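Long-range contact in PixA inclusion body protein (Burkholderia cenocepacia, PDB 4LZK), which is of unknown function but belongs to the PixA family, named after proteins found in bacterial inclusion bodies: residues C[70-84]-C[175-187]. Residues are numbered along the deposited sequence; the frame is centred on the assembly and turned at random.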
ATOM      1  N   GLY C  70      -2.056   0.570  11.692  1.00 14.78           N
ATOM      2  CA  GLY C  70      -2.127   0.385  13.117  1.00 15.08           C
ATOM      3  C   GLY C  70      -2.592  -1.023  13.532  1.00 16.13           C
ATOM      4  O   GLY C  70      -2.427  -1.479  14.680  1.00 17.68           O
ATOM      5  N   ASN C  71      -3.193  -1.718  12.565  1.00 16.82           N
ATOM      6  CA  ASN C  71      -3.599  -3.089  12.697  1.00 20.65           C
ATOM      7  C   ASN C  71      -2.496  -4.159  12.487  1.00 20.39           C
ATOM      8  O   ASN C  71      -2.669  -5.355  12.865  1.00 20.72           O
ATOM      9  CB  ASN C  71      -4.738  -3.314  11.675  1.00 27.70           C
ATOM     10  CG  ASN C  71      -5.415  -4.603  11.858  1.00 36.11           C
ATOM     11  OD1 ASN C  71      -6.272  -4.750  12.744  1.00 43.12           O
ATOM     12  ND2 ASN C  71      -5.043  -5.581  11.007  1.00 46.37           N
ATOM     13  N   LEU C  72      -1.382  -3.733  11.945  1.00 18.50           N
ATOM     14  CA  LEU C  72      -0.209  -4.525  11.610  1.00 17.87           C
ATOM     15  C   LEU C  72      -0.431  -5.687  10.634  1.00 16.31           C
ATOM     16  O   LEU C  72       0.248  -5.746   9.602  1.00 15.44           O
ATOM     17  CB  LEU C  72       0.612  -4.943  12.833  1.00 20.02           C
ATOM     18  CG  LEU C  72       2.058  -5.402  12.479  1.00 18.45           C
ATOM     19  CD1 LEU C  72       2.864  -4.446  11.639  1.00 18.90           C
ATOM     20  CD2 LEU C  72       2.849  -5.809  13.709  1.00 19.37           C
ATOM     21  N   GLY C  73      -1.358  -6.596  10.927  1.00 15.86           N
ATOM     22  CA  GLY C  73      -1.550  -7.761  10.020  1.00 16.71           C
ATOM     23  C   GLY C  73      -0.292  -8.612  10.004  1.00 15.62           C
ATOM     24  O   GLY C  73       0.199  -9.052   8.940  1.00 14.04           O
ATOM     25  N   LEU C  74       0.295  -8.846  11.176  1.00 14.09           N
ATOM     26  CA  LEU C  74       1.592  -9.517  11.261  1.00 14.76           C
ATOM     27  C   LEU C  74       1.417 -10.998  10.947  1.00 15.19           C
ATOM     28  O   LEU C  74       0.464 -11.636  11.395  1.00 15.63           O
ATOM     29  CB  LEU C  74       2.142  -9.402  12.668  1.00 16.08           C
ATOM     30  CG  LEU C  74       3.503  -9.941  12.950  1.00 17.63           C
ATOM     31  CD1 LEU C  74       4.646  -9.255  12.203  1.00 18.29           C
ATOM     32  CD2 LEU C  74       3.766  -9.915  14.478  1.00 18.03           C
ATOM     33  N   LYS C  75       2.316 -11.526  10.159  1.00 15.60           N
ATOM     34  CA  LYS C  75       2.307 -12.976   9.901  1.00 19.78           C
ATOM     35  C   LYS C  75       3.656 -13.479  10.171  1.00 18.46           C
ATOM     36  O   LYS C  75       4.604 -12.994   9.603  1.00 21.62           O
ATOM     37  CB  LYS C  75       1.938 -13.292   8.477  1.00 24.18           C
ATOM     38  CG  LYS C  75       0.499 -13.005   8.190  1.00 27.64           C
ATOM     39  CD  LYS C  75       0.317 -12.779   6.742  1.00 35.93           C
ATOM     40  CE  LYS C  75      -1.079 -13.102   6.272  1.00 41.25           C
ATOM     41  NZ  LYS C  75      -1.105 -14.549   5.872  1.00 46.53           N
ATOM     42  N   LEU C  76       3.783 -14.470  11.033  1.00 16.40           N
ATOM     43  CA  LEU C  76       5.107 -14.950  11.347  1.00 16.88           C
ATOM     44  C   LEU C  76       5.135 -16.500  11.589  1.00 16.59           C
ATOM     45  O   LEU C  76       4.155 -17.168  11.340  1.00 15.88           O
ATOM     46  CB  LEU C  76       5.682 -14.146  12.509  1.00 17.68           C
ATOM     47  CG  LEU C  76       5.295 -14.470  13.970  1.00 21.61           C
ATOM     48  CD1 LEU C  76       5.589 -13.291  14.925  1.00 24.42           C
ATOM     49  CD2 LEU C  76       3.917 -14.926  14.198  1.00 23.42           C
ATOM     50  N   ASN C  77       6.264 -17.021  11.997  1.00 18.82           N
ATOM     51  CA  ASN C  77       6.433 -18.464  12.230  1.00 18.41           C
ATOM     52  C   ASN C  77       6.205 -18.846  13.692  1.00 19.02           C
ATOM     53  O   ASN C  77       6.702 -18.152  14.584  1.00 13.27           O
ATOM     54  CB  ASN C  77       7.817 -18.950  11.767  1.00 20.78           C
ATOM     55  CG  ASN C  77       8.230 -18.371  10.431  1.00 22.64           C
ATOM     56  OD1 ASN C  77       7.937 -18.973   9.379  1.00 25.22           O
ATOM     57  ND2 ASN C  77       8.933 -17.169  10.457  1.00 22.45           N
ATOM     58  N   VAL C  78       5.442 -19.921  13.955  1.00 16.20           N
ATOM     59  CA  VAL C  78       5.494 -20.489  15.291  1.00 17.42           C
ATOM     60  C   VAL C  78       6.959 -20.629  15.743  1.00 15.35           C
ATOM     61  O   VAL C  78       7.801 -21.166  15.018  1.00 15.77           O
ATOM     62  CB  VAL C  78       4.793 -21.860  15.328  1.00 18.07           C
ATOM     63  CG1 VAL C  78       5.016 -22.560  16.662  1.00 18.79           C
ATOM     64  CG2 VAL C  78       3.368 -21.691  15.001  1.00 16.54           C
ATOM     65  N   GLY C  79       7.279 -20.223  16.939  1.00 13.84           N
ATOM     66  CA  GLY C  79       8.650 -20.162  17.373  1.00 13.49           C
ATOM     67  C   GLY C  79       9.248 -18.760  17.474  1.00 13.98           C
ATOM     68  O   GLY C  79      10.117 -18.535  18.286  1.00 12.05           O
ATOM     69  N   ASP C  80       8.798 -17.827  16.626  1.00 14.75           N
ATOM     70  CA  ASP C  80       9.345 -16.489  16.567  1.00 14.62           C
ATOM     71  C   ASP C  80       8.995 -15.759  17.850  1.00 17.02           C
ATOM     72  O   ASP C  80       7.849 -15.830  18.335  1.00 16.12           O
ATOM     73  CB  ASP C  80       8.804 -15.726  15.356  1.00 14.83           C
ATOM     74  CG  ASP C  80       9.350 -16.308  13.983  1.00 18.02           C
ATOM     75  OD1 ASP C  80      10.241 -17.237  14.047  1.00 20.15           O
ATOM     76  OD2 ASP C  80       8.855 -15.877  12.887  1.00 17.33           O
ATOM     77  N   LYS C  81      10.000 -15.064  18.382  1.00 18.17           N
ATOM     78  CA  LYS C  81       9.843 -14.176  19.490  1.00 18.76           C
ATOM     79  C   LYS C  81       9.414 -12.775  19.018  1.00 15.32           C
ATOM     80  O   LYS C  81       9.771 -12.357  17.924  1.00 13.92           O
ATOM     81  CB  LYS C  81      11.181 -14.051  20.222  1.00 23.22           C
ATOM     82  CG  LYS C  81      11.757 -15.444  20.504  1.00 34.03           C
ATOM     83  CD  LYS C  81      12.809 -15.495  21.621  1.00 40.03           C
ATOM     84  CE  LYS C  81      14.268 -15.470  21.105  1.00 45.64           C
ATOM     85  NZ  LYS C  81      15.208 -15.032  22.191  1.00 48.66           N
ATOM     86  N   VAL C  82       8.652 -12.060  19.835  1.00 14.73           N
ATOM     87  CA  VAL C  82       8.265 -10.671  19.455  1.00 15.24           C
ATOM     88  C   VAL C  82       8.536  -9.765  20.644  1.00 13.33           C
ATOM     89  O   VAL C  82       8.631 -10.269  21.783  1.00 11.96           O
ATOM     90  CB  VAL C  82       6.838 -10.521  18.990  1.00 15.94           C
ATOM     91  CG1 VAL C  82       6.586 -11.295  17.710  1.00 17.11           C
ATOM     92  CG2 VAL C  82       5.853 -10.935  20.093  1.00 18.32           C
ATOM     93  N   SER C  83       8.841  -8.514  20.380  1.00 12.57           N
ATOM     94  CA  SER C  83       9.117  -7.576  21.454  1.00 13.41           C
ATOM     95  C   SER C  83       8.477  -6.287  21.006  1.00 13.95           C
ATOM     96  O   SER C  83       8.829  -5.764  19.936  1.00 12.18           O
ATOM     97  CB  SER C  83      10.616  -7.395  21.672  1.00 15.11           C
ATOM     98  OG  SER C  83      10.835  -6.386  22.712  1.00 15.65           O
ATOM     99  N   LEU C  84       7.520  -5.799  21.811  1.00 12.87           N
ATOM    100  CA  LEU C  84       6.640  -4.704  21.458  1.00 12.43           C
ATOM    101  C   LEU C  84       6.960  -3.503  22.348  1.00 11.63           C
ATOM    102  O   LEU C  84       7.048  -3.650  23.579  1.00 12.19           O
ATOM    103  CB  LEU C  84       5.166  -5.073  21.602  1.00 13.06           C
ATOM    104  CG  LEU C  84       4.158  -3.950  21.469  1.00 15.57           C
ATOM    105  CD1 LEU C  84       4.111  -3.479  19.978  1.00 16.79           C
ATOM    106  CD2 LEU C  84       2.781  -4.352  21.927  1.00 16.81           C
ATOM    107  N   PHE C 175      -3.441  12.019  30.801  1.00 21.02           N
ATOM    108  CA  PHE C 175      -4.582  12.402  30.022  1.00 21.69           C
ATOM    109  C   PHE C 175      -5.641  11.298  30.032  1.00 22.51           C
ATOM    110  O   PHE C 175      -6.831  11.586  30.201  1.00 22.75           O
ATOM    111  CB  PHE C 175      -4.159  12.706  28.614  1.00 21.53           C
ATOM    112  CG  PHE C 175      -5.262  13.231  27.726  1.00 23.31           C
ATOM    113  CD1 PHE C 175      -5.625  14.583  27.774  1.00 23.79           C
ATOM    114  CD2 PHE C 175      -5.930  12.402  26.826  1.00 21.14           C
ATOM    115  CE1 PHE C 175      -6.609  15.086  26.927  1.00 23.29           C
ATOM    116  CE2 PHE C 175      -6.947  12.897  26.007  1.00 23.99           C
ATOM    117  CZ  PHE C 175      -7.296  14.238  26.079  1.00 23.16           C
ATOM    118  N   GLY C 176      -5.232  10.051  29.748  1.00 19.86           N
ATOM    119  CA  GLY C 176      -6.144   8.922  29.794  1.00 21.17           C
ATOM    120  C   GLY C 176      -5.526   7.549  29.510  1.00 18.13           C
ATOM    121  O   GLY C 176      -4.339   7.451  29.179  1.00 17.61           O
ATOM    122  N   TYR C 177      -6.338   6.508  29.697  1.00 15.61           N
ATOM    123  CA  TYR C 177      -5.926   5.157  29.380  1.00 15.88           C
ATOM    124  C   TYR C 177      -6.703   4.658  28.170  1.00 14.52           C
ATOM    125  O   TYR C 177      -7.907   4.815  28.091  1.00 13.72           O
ATOM    126  CB  TYR C 177      -6.082   4.193  30.521  1.00 17.70           C
ATOM    127  CG  TYR C 177      -5.350   4.575  31.771  1.00 21.07           C
ATOM    128  CD1 TYR C 177      -3.999   4.237  31.937  1.00 24.75           C
ATOM    129  CD2 TYR C 177      -6.014   5.275  32.812  1.00 24.22           C
ATOM    130  CE1 TYR C 177      -3.290   4.589  33.087  1.00 26.64           C
ATOM    131  CE2 TYR C 177      -5.333   5.618  33.972  1.00 28.02           C
ATOM    132  CZ  TYR C 177      -3.999   5.260  34.130  1.00 28.60           C
ATOM    133  OH  TYR C 177      -3.331   5.543  35.294  1.00 27.18           O
ATOM    134  N   PHE C 178      -5.998   4.070  27.215  1.00 13.58           N
ATOM    135  CA  PHE C 178      -6.557   3.751  25.943  1.00 13.30           C
ATOM    136  C   PHE C 178      -6.075   2.377  25.487  1.00 14.55           C
ATOM    137  O   PHE C 178      -5.135   1.871  26.035  1.00 14.79           O
ATOM    138  CB  PHE C 178      -6.071   4.749  24.868  1.00 14.68           C
ATOM    139  CG  PHE C 178      -6.463   6.158  25.104  1.00 14.52           C
ATOM    140  CD1 PHE C 178      -7.628   6.644  24.645  1.00 15.20           C
ATOM    141  CD2 PHE C 178      -5.611   7.017  25.768  1.00 15.22           C
ATOM    142  CE1 PHE C 178      -8.003   8.006  24.814  1.00 16.33           C
ATOM    143  CE2 PHE C 178      -5.952   8.353  25.953  1.00 16.09           C
ATOM    144  CZ  PHE C 178      -7.154   8.861  25.475  1.00 17.02           C
ATOM    145  N   PHE C 179      -6.834   1.715  24.561  1.00 13.60           N
ATOM    146  CA  PHE C 179      -6.362   0.541  23.921  1.00 13.08           C
ATOM    147  C   PHE C 179      -6.755   0.440  22.472  1.00 12.31           C
ATOM    148  O   PHE C 179      -7.787   1.009  22.049  1.00 12.47           O
ATOM    149  CB  PHE C 179      -6.845  -0.702  24.651  1.00 14.16           C
ATOM    150  CG  PHE C 179      -8.269  -1.092  24.334  1.00 13.30           C
ATOM    151  CD1 PHE C 179      -9.306  -0.514  25.012  1.00 14.72           C
ATOM    152  CD2 PHE C 179      -8.552  -2.128  23.432  1.00 14.61           C
ATOM    153  CE1 PHE C 179     -10.643  -0.888  24.740  1.00 16.26           C
ATOM    154  CE2 PHE C 179      -9.873  -2.471  23.150  1.00 15.31           C
ATOM    155  CZ  PHE C 179     -10.921  -1.862  23.848  1.00 14.90           C
ATOM    156  N   TRP C 180      -5.944  -0.275  21.706  1.00 11.96           N
ATOM    157  CA  TRP C 180      -6.270  -0.556  20.317  1.00 12.46           C
ATOM    158  C   TRP C 180      -6.102  -2.058  20.073  1.00 14.17           C
ATOM    159  O   TRP C 180      -5.461  -2.787  20.892  1.00 11.88           O
ATOM    160  CB  TRP C 180      -5.392   0.193  19.378  1.00 13.26           C
ATOM    161  CG  TRP C 180      -4.006  -0.389  19.115  1.00 13.42           C
ATOM    162  CD1 TRP C 180      -3.675  -1.221  18.080  1.00 13.35           C
ATOM    163  CD2 TRP C 180      -2.801  -0.176  19.842  1.00 13.78           C
ATOM    164  NE1 TRP C 180      -2.381  -1.506  18.110  1.00 15.76           N
ATOM    165  CE2 TRP C 180      -1.792  -0.950  19.208  1.00 13.46           C
ATOM    166  CE3 TRP C 180      -2.458   0.567  20.964  1.00 14.02           C
ATOM    167  CZ2 TRP C 180      -0.459  -0.978  19.656  1.00 14.67           C
ATOM    168  CZ3 TRP C 180      -1.151   0.533  21.413  1.00 13.51           C
ATOM    169  CH2 TRP C 180      -0.159  -0.239  20.776  1.00 14.38           C
ATOM    170  N   VAL C 181      -6.684  -2.543  18.990  1.00 12.83           N
ATOM    171  CA  VAL C 181      -6.604  -3.928  18.673  1.00 12.56           C
ATOM    172  C   VAL C 181      -5.849  -4.068  17.402  1.00 12.83           C
ATOM    173  O   VAL C 181      -6.075  -3.295  16.447  1.00 11.40           O
ATOM    174  CB  VAL C 181      -8.016  -4.499  18.523  1.00 13.87           C
ATOM    175  CG1 VAL C 181      -8.033  -5.928  18.096  1.00 12.71           C
ATOM    176  CG2 VAL C 181      -8.794  -4.300  19.807  1.00 14.73           C
ATOM    177  N   TRP C 182      -4.963  -5.057  17.348  1.00 12.28           N
ATOM    178  CA  TRP C 182      -4.200  -5.357  16.179  1.00 11.31           C
ATOM    179  C   TRP C 182      -4.290  -6.839  15.909  1.00 13.10           C
ATOM    180  O   TRP C 182      -4.788  -7.585  16.751  1.00 13.17           O
ATOM    181  CB  TRP C 182      -2.769  -4.852  16.343  1.00 11.85           C
ATOM    182  CG  TRP C 182      -2.002  -5.244  17.530  1.00 12.55           C
ATOM    183  CD1 TRP C 182      -2.098  -4.750  18.780  1.00 13.28           C
ATOM    184  CD2 TRP C 182      -0.899  -6.189  17.556  1.00 14.90           C
ATOM    185  NE1 TRP C 182      -1.183  -5.366  19.627  1.00 14.57           N
ATOM    186  CE2 TRP C 182      -0.411  -6.226  18.906  1.00 14.99           C
ATOM    187  CE3 TRP C 182      -0.297  -7.003  16.593  1.00 16.01           C
ATOM    188  CZ2 TRP C 182       0.601  -7.046  19.302  1.00 16.00           C
ATOM    189  CZ3 TRP C 182       0.725  -7.823  16.971  1.00 18.61           C
ATOM    190  CH2 TRP C 182       1.178  -7.851  18.338  1.00 17.36           C
ATOM    191  N   GLN C 183      -3.791  -7.283  14.780  1.00 14.38           N
ATOM    192  CA  GLN C 183      -4.024  -8.648  14.308  1.00 17.02           C
ATOM    193  C   GLN C 183      -2.709  -9.311  13.883  1.00 16.75           C
ATOM    194  O   GLN C 183      -1.805  -8.678  13.307  1.00 15.69           O
ATOM    195  CB  GLN C 183      -5.004  -8.653  13.081  1.00 18.76           C
ATOM    196  CG  GLN C 183      -6.240  -7.829  13.300  1.00 21.83           C
ATOM    197  CD  GLN C 183      -7.110  -7.652  12.044  1.00 23.86           C
ATOM    198  OE1 GLN C 183      -6.603  -7.439  10.955  1.00 25.01           O
ATOM    199  NE2 GLN C 183      -8.427  -7.732  12.224  1.00 23.36           N
ATOM    200  N   ALA C 184      -2.593 -10.591  14.210  1.00 16.24           N
ATOM    201  CA  ALA C 184      -1.406 -11.336  13.921  1.00 14.52           C
ATOM    202  C   ALA C 184      -1.813 -12.827  13.662  1.00 16.58           C
ATOM    203  O   ALA C 184      -2.929 -13.240  14.017  1.00 17.99           O
ATOM    204  CB  ALA C 184      -0.461 -11.223  15.072  1.00 16.69           C
ATOM    205  N   ALA C 185      -0.945 -13.573  12.980  1.00 15.00           N
ATOM    206  CA  ALA C 185      -1.118 -14.968  12.652  1.00 16.34           C
ATOM    207  C   ALA C 185       0.252 -15.629  12.620  1.00 16.43           C
ATOM    208  O   ALA C 185       1.267 -15.024  12.306  1.00 15.70           O
ATOM    209  CB  ALA C 185      -1.764 -15.152  11.292  1.00 16.63           C
ATOM    210  N   ALA C 186       0.274 -16.906  12.931  1.00 16.54           N
ATOM    211  CA  ALA C 186       1.478 -17.669  12.883  1.00 15.56           C
ATOM    212  C   ALA C 186       1.210 -18.940  12.138  1.00 18.49           C
ATOM    213  O   ALA C 186       0.088 -19.458  12.214  1.00 13.96           O
ATOM    214  CB  ALA C 186       1.974 -17.990  14.307  1.00 16.53           C
ATOM    215  N   ALA C 187       2.235 -19.397  11.408  1.00 17.85           N
ATOM    216  CA  ALA C 187       2.218 -20.669  10.707  1.00 23.07           C
ATOM    217  C   ALA C 187       3.357 -21.556  11.214  1.00 27.26           C
ATOM    218  O   ALA C 187       3.092 -22.775  11.268  1.00 30.45           O
ATOM    219  CB  ALA C 187       2.407 -20.464   9.216  1.00 20.07           C
ATOM    220  OXT ALA C 187       4.518 -21.106  11.519  1.00 22.98           O
TER
HETATM  221  O   HOH W   1       7.201 -22.488  12.475  1.00 38.53           O
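L74, K75 and L76 pair with A184, A185 and A186 in a parallel beta ladder, the axes of strands 72-76 and 175-186 approaching to 4.6 Å at 17°. Its backbone bonds weave across: Q183 O receives L74 N (3.0 Å), L74 O receives A185 N, A185 O receives L76 N, and L76 O receives A187 N. Beyond the last bridge the C-terminal carboxylate takes over, OXT of A187 accepting V78 N at 2.9 Å, and a water joins OXT to V78 O. At the other end Q183 N donates to N71 O, while the two side-chain amides meet with planes 78° apart; N71 ND2 to Q183 OE1 is modelled at 2.4 Å, too short to be taken literally. Neighbouring subunits add hydrogen bonds, S64 OG of one to Q183 OE1 and Y157 OH of another to L76 O. With CG between its backbone N and carbonyl carbon (chi1 81°), L76 turns CD2 back over the partner strand, 3.6 Å from A186 CB. L74 CD2 approaches the edge of the W182 indole, whose NE1 is hydrogen-bonded to T160 OG1. Strand 172-186 pairs in parallel with 72-76 and antiparallel with 154-167, while L76 and L84 reach I20 and I22 of strand 19-26 in the other sheet.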